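PDB 5O5C: putative decarboxylase involved in desferrioxamine biosynthesis from Erwinia amylovora, which probably decarboxylates lysine with the help of pyridoxal 5'-phosphate, supplying the diamine for biosynthesis of the siderophore desferrioxamine E. Local coordinates for residues L143-Q146 with K147-W151; P370-V373 with N374-I377; H65-A68 with R69-G73; E42-L45 with A46-E50. One frame throughout, in Å; residues are numbered along the deposited sequence.

Contact 1 of 4, residues L143-Q146 with K147-W151; sequences LIEQ and KVIDW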
# COMPACT_ATOMS: atom_id res chain seq x y z
N LEU B 143 -8.01 15.78 -7.02
CA LEU B 143 -9.30 16.38 -6.69
C LEU B 143 -10.33 15.28 -6.53
O LEU B 143 -11.14 15.33 -5.58
CB LEU B 143 -9.73 17.38 -7.77
CG LEU B 143 -8.76 18.50 -8.07
CD1 LEU B 143 -9.18 19.36 -9.24
CD2 LEU B 143 -8.61 19.37 -6.85
N ILE B 144 -10.30 14.26 -7.40
CA ILE B 144 -11.22 13.12 -7.27
C ILE B 144 -11.09 12.46 -5.90
O ILE B 144 -12.09 12.29 -5.18
CB ILE B 144 -11.07 12.06 -8.38
CG1 ILE B 144 -11.72 12.54 -9.67
CG2 ILE B 144 -11.69 10.74 -7.98
CD1 ILE B 144 -11.21 11.78 -10.88
N GLU B 145 -9.86 12.16 -5.48
CA GLU B 145 -9.70 11.53 -4.17
C GLU B 145 -10.38 12.40 -3.06
O GLU B 145 -11.03 11.87 -2.13
CB GLU B 145 -8.24 11.26 -3.83
CG GLU B 145 -8.04 10.88 -2.35
CD GLU B 145 -6.73 10.20 -2.04
OE1 GLU B 145 -6.16 9.61 -3.01
OE2 GLU B 145 -6.25 10.31 -0.85
N GLN B 146 -10.16 13.71 -3.15
CA GLN B 146 -10.69 14.62 -2.15
C GLN B 146 -12.20 14.55 -2.08
O GLN B 146 -12.76 14.54 -1.00
CB GLN B 146 -10.26 16.06 -2.37
CG GLN B 146 -10.54 16.91 -1.13
CD GLN B 146 -9.69 16.56 0.07
OE1 GLN B 146 -8.46 16.52 -0.02
NE2 GLN B 146 -10.33 16.33 1.22
N LYS B 147 -12.83 14.49 -3.25
CA LYS B 147 -14.27 14.20 -3.41
C LYS B 147 -14.71 12.93 -2.73
O LYS B 147 -15.61 12.92 -1.91
CB LYS B 147 -14.64 14.15 -4.91
CG LYS B 147 -16.01 14.69 -5.24
CD LYS B 147 -15.96 16.18 -5.54
CE LYS B 147 -17.36 16.76 -5.55
NZ LYS B 147 -17.34 18.24 -5.75
N VAL B 148 -14.06 11.81 -3.04
CA VAL B 148 -14.42 10.59 -2.33
C VAL B 148 -14.27 10.66 -0.83
O VAL B 148 -15.11 10.15 -0.11
CB VAL B 148 -13.70 9.33 -2.85
CG1 VAL B 148 -14.25 8.12 -2.12
CG2 VAL B 148 -13.96 9.14 -4.32
N ILE B 149 -13.16 11.24 -0.37
CA ILE B 149 -12.91 11.48 1.02
C ILE B 149 -13.99 12.32 1.69
O ILE B 149 -14.51 11.94 2.75
CB ILE B 149 -11.53 12.16 1.19
CG1 ILE B 149 -10.48 11.10 1.06
CG2 ILE B 149 -11.39 12.83 2.54
CD1 ILE B 149 -9.11 11.66 1.11
N ASP B 150 -14.29 13.46 1.07
CA ASP B 150 -15.30 14.40 1.59
C ASP B 150 -16.66 13.75 1.59
O ASP B 150 -17.35 13.88 2.56
CB ASP B 150 -15.42 15.65 0.76
CG ASP B 150 -14.18 16.57 0.83
OD1 ASP B 150 -13.36 16.58 1.79
OD2 ASP B 150 -14.09 17.34 -0.12
N TRP B 151 -17.04 13.05 0.53
CA TRP B 151 -18.27 12.25 0.54
C TRP B 151 -18.32 11.23 1.69
O TRP B 151 -19.36 11.04 2.33
CB TRP B 151 -18.46 11.53 -0.80
CG TRP B 151 -19.65 10.57 -0.85
CD1 TRP B 151 -20.93 10.91 -1.17
CD2 TRP B 151 -19.66 9.14 -0.61
NE1 TRP B 151 -21.74 9.80 -1.12
CE2 TRP B 151 -20.99 8.69 -0.80
CE3 TRP B 151 -18.68 8.21 -0.23
CZ2 TRP B 151 -21.38 7.35 -0.62
CZ3 TRP B 151 -19.07 6.85 -0.05
CH2 TRP B 151 -20.42 6.45 -0.26
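The alpha helix 140-156 belongs to the large domain of this fold-type I, pyridoxal-phosphate-dependent decarboxylase, and two side-chain pairs one turn apart, Gln146 with Asp150 and Glu145 with Ile149, run along it. The backbone is regular: Lys147 N, Val148 N, Ile149 N and Asp150 N donate to the carbonyl oxygens of Leu143, Ile144, Glu145 and Gln146, the Ile149 N to Glu145 O bond measuring 2.8 Å. Gln146 starts with CG anti to its backbone N (chi1 -166°) and bends at chi2, which carries the amide forward along the helix to the next turn. There Gln146 NE2 donates to Asp150 OD1 at 3.1 Å. The bond is nearly straight, 167° at the hydrogen, and lies in the plane of the amide, yet it meets Asp150 OD1 from above the carboxylate plane; the two flat groups are turned 42° apart. Gln146 NE2 also bonds Asp163 OD1 at the start of strand 163-167, so the amide joins two acidic side chains. On the neighbouring flank Glu145 extends from the helix to a salt bridge with Arg381 and a bond to Phe166 N, which account for its buried carboxylate. Lys147 instead reaches the second subunit, where its NZ bonds Phe71 O. Ile149 lies against the glutamate stem: Ile149 CG1 lies 3.3 Å from Glu145 O, and the methyl Ile149 CD1 touches Glu145 CG at 3.7 Å.

Contact 2 of 4, residues P370-V373 with N374-I377; sequences PNLV and NKSI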
# COMPACT_ATOMS: atom_id res chain seq x y z
N PRO B 370 -2.50 21.58 -4.26
CA PRO B 370 -2.90 20.41 -3.47
C PRO B 370 -1.99 19.18 -3.59
O PRO B 370 -2.04 18.47 -4.61
CB PRO B 370 -4.29 20.10 -4.00
CG PRO B 370 -4.28 20.59 -5.40
CD PRO B 370 -3.47 21.84 -5.33
N ASN B 371 -1.14 18.98 -2.58
CA ASN B 371 -0.32 17.79 -2.41
C ASN B 371 -0.75 16.86 -1.27
O ASN B 371 -0.43 17.10 -0.13
CB ASN B 371 1.13 18.16 -2.15
CG ASN B 371 1.77 18.87 -3.32
OD1 ASN B 371 1.53 18.52 -4.50
ND2 ASN B 371 2.55 19.89 -3.01
N LEU B 372 -1.37 15.74 -1.61
CA LEU B 372 -1.94 14.84 -0.58
C LEU B 372 -0.88 14.11 0.23
O LEU B 372 -1.16 13.69 1.37
CB LEU B 372 -2.93 13.86 -1.20
CG LEU B 372 -4.09 14.42 -2.04
CD1 LEU B 372 -4.92 13.28 -2.64
CD2 LEU B 372 -5.03 15.33 -1.28
N VAL B 373 0.35 13.98 -0.31
CA VAL B 373 1.51 13.49 0.46
C VAL B 373 1.63 14.18 1.84
O VAL B 373 1.98 13.55 2.82
CB VAL B 373 2.87 13.50 -0.33
CG1 VAL B 373 3.58 14.85 -0.25
CG2 VAL B 373 3.80 12.41 0.19
N ASN B 374 1.20 15.44 1.95
CA ASN B 374 1.30 16.11 3.25
C ASN B 374 0.48 15.44 4.37
O ASN B 374 0.82 15.62 5.53
CB ASN B 374 1.00 17.61 3.10
CG ASN B 374 1.95 18.29 2.11
OD1 ASN B 374 1.51 18.83 1.09
ND2 ASN B 374 3.25 18.21 2.35
N LYS B 375 -0.52 14.64 4.03
CA LYS B 375 -1.35 13.88 4.99
C LYS B 375 -1.07 12.35 5.08
O LYS B 375 -1.78 11.60 5.77
CB LYS B 375 -2.84 14.04 4.64
CG LYS B 375 -3.31 15.46 4.33
CD LYS B 375 -4.79 15.57 3.97
CE LYS B 375 -5.12 14.97 2.63
NZ LYS B 375 -6.50 15.23 2.17
N SER B 376 -0.04 11.90 4.42
CA SER B 376 0.18 10.47 4.16
C SER B 376 1.46 10.07 4.79
O SER B 376 2.33 10.94 4.98
CB SER B 376 0.26 10.25 2.64
OG SER B 376 0.32 8.88 2.28
N ILE B 377 1.57 8.79 5.16
CA ILE B 377 2.81 8.15 5.54
C ILE B 377 3.41 7.30 4.40
O ILE B 377 4.44 6.62 4.60
CB ILE B 377 2.73 7.33 6.89
CG1 ILE B 377 1.66 6.29 6.86
CG2 ILE B 377 2.61 8.24 8.11
CD1 ILE B 377 2.06 5.02 7.54
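Asn374 opens the second half of a short 3-10 turn, residues 372-375, in the long connection between strand 339-343 and helix 385-394. Its backbone N donates to Asn371 O at 3.1 Å, the first of three consecutive i to i+3 bonds that define the turn, and its CB lies 3.6 Å from that same Asn371 O. Lys375 comes next: Lys375 N bonds Leu372 O at 2.9 Å, while its side chain runs alongside that of Leu372 in the same direction. A bend at chi3 (-70°) brings the end of the lysine beside a leucine methyl, with Lys375 CE 3.9 Å and Lys375 NZ 3.8 Å from Leu372 CD2. The ammonium group is held by a salt bridge to Asp163, a bond to Gly164 O and a weak one to Gln146 OE1, so the loop is fastened to strand 163-167 and helix 140-156. Ser376, whose hydroxyl bonds the backbone N of Gln378, closes the series, and beyond it Ile377 leaves the turn to pack on helix 170-189 and on Ile225 of the second subunit. In all three backbone bonds the donor stands above the carbonyl plane, consistent with the tight winding of a 3-10 turn; the departure is greatest in the last, where Ser376 N donates to Val373 O at 3.1 Å from 59° out of that plane.

Contact 3 of 4, residues H65-A68 with R69-G73; sequences HELA and REFSG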
# COMPACT_ATOMS: atom_id res chain seq x y z
N HIS B 65 2.28 -27.60 -0.38
CA HIS B 65 3.32 -28.51 -0.88
C HIS B 65 2.96 -29.12 -2.25
O HIS B 65 3.82 -29.17 -3.09
CB HIS B 65 3.81 -29.54 0.17
CG HIS B 65 2.81 -30.57 0.56
ND1 HIS B 65 2.49 -31.65 -0.24
CD2 HIS B 65 2.09 -30.72 1.70
CE1 HIS B 65 1.59 -32.40 0.37
NE2 HIS B 65 1.33 -31.85 1.55
N GLU B 66 1.69 -29.47 -2.50
CA GLU B 66 1.33 -30.02 -3.83
C GLU B 66 1.58 -28.95 -4.92
O GLU B 66 2.18 -29.24 -5.94
CB GLU B 66 -0.10 -30.54 -3.88
CG GLU B 66 -0.37 -31.76 -2.98
CD GLU B 66 -1.86 -32.03 -2.68
OE1 GLU B 66 -2.74 -31.22 -2.99
OE2 GLU B 66 -2.18 -33.08 -2.10
N LEU B 67 1.17 -27.71 -4.66
CA LEU B 67 1.35 -26.67 -5.66
C LEU B 67 2.83 -26.30 -5.84
O LEU B 67 3.25 -26.08 -6.99
CB LEU B 67 0.49 -25.45 -5.37
CG LEU B 67 0.47 -24.37 -6.45
CD1 LEU B 67 0.14 -24.89 -7.84
CD2 LEU B 67 -0.51 -23.29 -6.04
N ALA B 68 3.60 -26.27 -4.76
CA ALA B 68 5.03 -25.90 -4.83
C ALA B 68 5.80 -26.83 -5.77
O ALA B 68 6.77 -26.40 -6.38
CB ALA B 68 5.68 -25.87 -3.45
N ARG B 69 5.31 -28.07 -5.94
CA ARG B 69 5.88 -28.99 -6.92
C ARG B 69 5.92 -28.43 -8.31
O ARG B 69 6.84 -28.69 -9.03
CB ARG B 69 5.09 -30.30 -7.02
CG ARG B 69 5.30 -31.22 -5.88
CD ARG B 69 4.42 -32.45 -6.02
NE ARG B 69 4.48 -33.21 -4.79
CZ ARG B 69 3.88 -34.38 -4.58
NH1 ARG B 69 3.20 -35.00 -5.55
NH2 ARG B 69 3.99 -34.97 -3.40
N GLU B 70 4.90 -27.67 -8.70
CA GLU B 70 4.91 -27.07 -10.04
C GLU B 70 5.69 -25.77 -10.14
O GLU B 70 5.85 -25.26 -11.23
CB GLU B 70 3.50 -26.87 -10.52
CG GLU B 70 2.80 -28.15 -10.89
CD GLU B 70 1.35 -27.89 -11.26
OE1 GLU B 70 0.95 -26.72 -11.35
OE2 GLU B 70 0.60 -28.85 -11.42
N PHE B 71 6.15 -25.22 -9.03
CA PHE B 71 6.95 -24.00 -9.05
C PHE B 71 8.45 -24.28 -9.13
O PHE B 71 9.26 -23.37 -9.35
CB PHE B 71 6.57 -23.15 -7.83
CG PHE B 71 5.31 -22.32 -8.06
CD1 PHE B 71 4.04 -22.86 -7.87
CD2 PHE B 71 5.41 -21.04 -8.52
CE1 PHE B 71 2.88 -22.11 -8.14
CE2 PHE B 71 4.27 -20.27 -8.78
CZ PHE B 71 3.00 -20.79 -8.58
N SER B 72 8.85 -25.54 -8.93
CA SER B 72 10.18 -25.79 -8.50
C SER B 72 11.12 -25.61 -9.70
O SER B 72 12.09 -24.94 -9.57
CB SER B 72 10.27 -27.13 -7.78
OG SER B 72 10.14 -28.15 -8.69
N GLY B 73 10.77 -26.10 -10.90
CA GLY B 73 11.64 -25.86 -12.09
C GLY B 73 11.37 -24.64 -12.95
O GLY B 73 11.89 -24.55 -14.04
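Phe71 folds back on Leu67 just past the end of helix 64-68, and its side chain can be followed outward from the backbone. Phe71 CB lies 3.6 Å from Ala68 O, the carbonyl oxygen that also accepts from Phe71 N, 3.0 Å away. With CG anti to the carbonyl carbon (chi1 -82°), the ring is carried back along the preceding turn. Its CD1 then meets Leu67 O at 3.4 Å, the oxygen lying at the ring edge and in its plane. Farther out, Phe71 CE1 touches Leu67 CG at 3.7 Å, and Leu67 CD1 is 3.9 Å from the same Phe71 CE1. Leu67 O also accepts from Glu70 N, at 2.9 Å. The regular helical pattern loosens here: Arg69 N makes weak bonds to both His65 O and Glu66 O, whereas Glu70 N and Phe71 N each reach back three residues. Glu66 is held by a salt bridge to Arg463. Phe71 rests against Leu93 of helix 83-95 on its own chain, and together with Leu67 it packs on Leu143 of helix 140-156 of the second subunit.

Contact 4 of 4, residues E42-L45 with A46-E50; sequences EQVL and ALMTE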
# COMPACT_ATOMS: atom_id res chain seq x y z
N GLU B 42 -8.03 -8.34 -25.11
CA GLU B 42 -8.95 -9.30 -25.70
C GLU B 42 -8.63 -10.75 -25.35
O GLU B 42 -9.54 -11.48 -24.99
CB GLU B 42 -9.08 -9.09 -27.23
CG GLU B 42 -9.97 -7.87 -27.49
CD GLU B 42 -9.82 -7.26 -28.85
OE1 GLU B 42 -9.10 -7.82 -29.70
OE2 GLU B 42 -10.45 -6.21 -29.09
N GLN B 43 -7.35 -11.13 -25.37
CA GLN B 43 -6.94 -12.46 -24.94
C GLN B 43 -7.31 -12.75 -23.48
O GLN B 43 -7.82 -13.82 -23.19
CB GLN B 43 -5.44 -12.68 -25.13
CG GLN B 43 -4.94 -12.75 -26.57
CD GLN B 43 -3.41 -12.85 -26.65
OE1 GLN B 43 -2.87 -13.66 -27.41
NE2 GLN B 43 -2.70 -12.04 -25.86
N VAL B 44 -7.04 -11.82 -22.55
CA VAL B 44 -7.32 -12.09 -21.13
C VAL B 44 -8.81 -12.21 -20.83
O VAL B 44 -9.23 -13.02 -19.97
CB VAL B 44 -6.64 -11.04 -20.23
CG1 VAL B 44 -7.21 -11.07 -18.80
CG2 VAL B 44 -5.12 -11.23 -20.24
N LEU B 45 -9.63 -11.39 -21.50
CA LEU B 45 -11.09 -11.53 -21.42
C LEU B 45 -11.56 -12.93 -21.87
O LEU B 45 -12.44 -13.54 -21.27
CB LEU B 45 -11.78 -10.47 -22.28
CG LEU B 45 -11.75 -8.98 -21.96
CD1 LEU B 45 -12.53 -8.24 -23.05
CD2 LEU B 45 -12.34 -8.66 -20.60
N ALA B 46 -10.98 -13.43 -22.97
CA ALA B 46 -11.26 -14.81 -23.45
C ALA B 46 -10.79 -15.85 -22.41
O ALA B 46 -11.54 -16.74 -22.02
CB ALA B 46 -10.60 -15.03 -24.79
N LEU B 47 -9.58 -15.69 -21.90
CA LEU B 47 -9.05 -16.58 -20.87
C LEU B 47 -9.80 -16.51 -19.53
O LEU B 47 -10.04 -17.55 -18.92
CB LEU B 47 -7.53 -16.36 -20.70
CG LEU B 47 -6.68 -17.18 -21.70
CD1 LEU B 47 -6.55 -16.54 -23.09
CD2 LEU B 47 -5.30 -17.45 -21.11
N MET B 48 -10.21 -15.32 -19.10
CA MET B 48 -10.94 -15.17 -17.83
C MET B 48 -12.38 -15.58 -17.98
O MET B 48 -12.91 -16.22 -17.12
CB MET B 48 -10.85 -13.75 -17.27
CG MET B 48 -9.49 -13.35 -16.73
SD MET B 48 -8.97 -14.39 -15.36
CE MET B 48 -7.70 -15.30 -16.16
N THR B 49 -13.02 -15.24 -19.09
CA THR B 49 -14.36 -15.76 -19.39
C THR B 49 -14.48 -17.29 -19.36
O THR B 49 -15.37 -17.83 -18.71
CB THR B 49 -14.81 -15.24 -20.75
OG1 THR B 49 -15.01 -13.83 -20.62
CG2 THR B 49 -16.11 -15.96 -21.29
N GLU B 50 -13.58 -17.98 -20.05
CA GLU B 50 -13.50 -19.44 -19.93
C GLU B 50 -13.18 -19.91 -18.51
O GLU B 50 -13.82 -20.84 -18.00
CB GLU B 50 -12.53 -20.03 -20.96
CG GLU B 50 -13.06 -19.82 -22.37
CD GLU B 50 -12.37 -20.64 -23.45
OE1 GLU B 50 -11.65 -21.61 -23.10
OE2 GLU B 50 -12.57 -20.30 -24.66
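Met48 overlaps Val44 one turn before it, the two side chains lying next to each other and pointing the same way, with Val44 CG1 3.8 Å from Met48 CG. The methionine is bent at chi2 and chi3, and its first carbons lie close over the valine backbone, Met48 CG being 3.3 Å from Val44 O. One residue earlier, Leu47 N donates to Gln43 O in the carbonyl plane, at 2.9 Å. Thr49 adds a polar bond. Its OG1 sits anti to the carbonyl carbon (chi1 -68°), from where it turns back to donate to Leu45 O at 2.7 Å. Thr49 N bonds this oxygen too, at 2.8 Å, and the two donors reach it from opposite faces of the carbonyl plane, so one carbonyl serves both the backbone and the hydroxyl of a single residue. Around this segment, Leu47 and Met48 face helix 83-95, touching Leu87 and Leu95 respectively. Val44, Leu45 and Thr49 instead pack on Gln123, Thr41 and Leu34 of the second subunit. Such a threonine hydroxyl bonded to the carbonyl four residues earlier is a common feature of alpha helices, here within helix 34-53, which packs on helix 83-95 and against the partner subunit.

How the contacts relate
Contacts 1 and 2 form one neighbourhood: their centres are 13 Å apart, and Leu372 packs on both Glu145 and Gln146, Leu372 CD1 coming within 3.6 Å of Glu145 CD. Contact 2 is the nearer to the cofactor, the side chain of Val373 lying about 8 Å from a bound pyridoxal phosphate and about 8 Å from that of Thr380. Contacts 3 and 4 lie away from the annotated sites, their centres 25 Å apart, and both adjoin helix 83-95. Within one chain contacts 1 and 3 are separated by about 32 Å between nearest atoms, yet across the dimer residues 65-73 of one subunit meet residues 143-151 of the other.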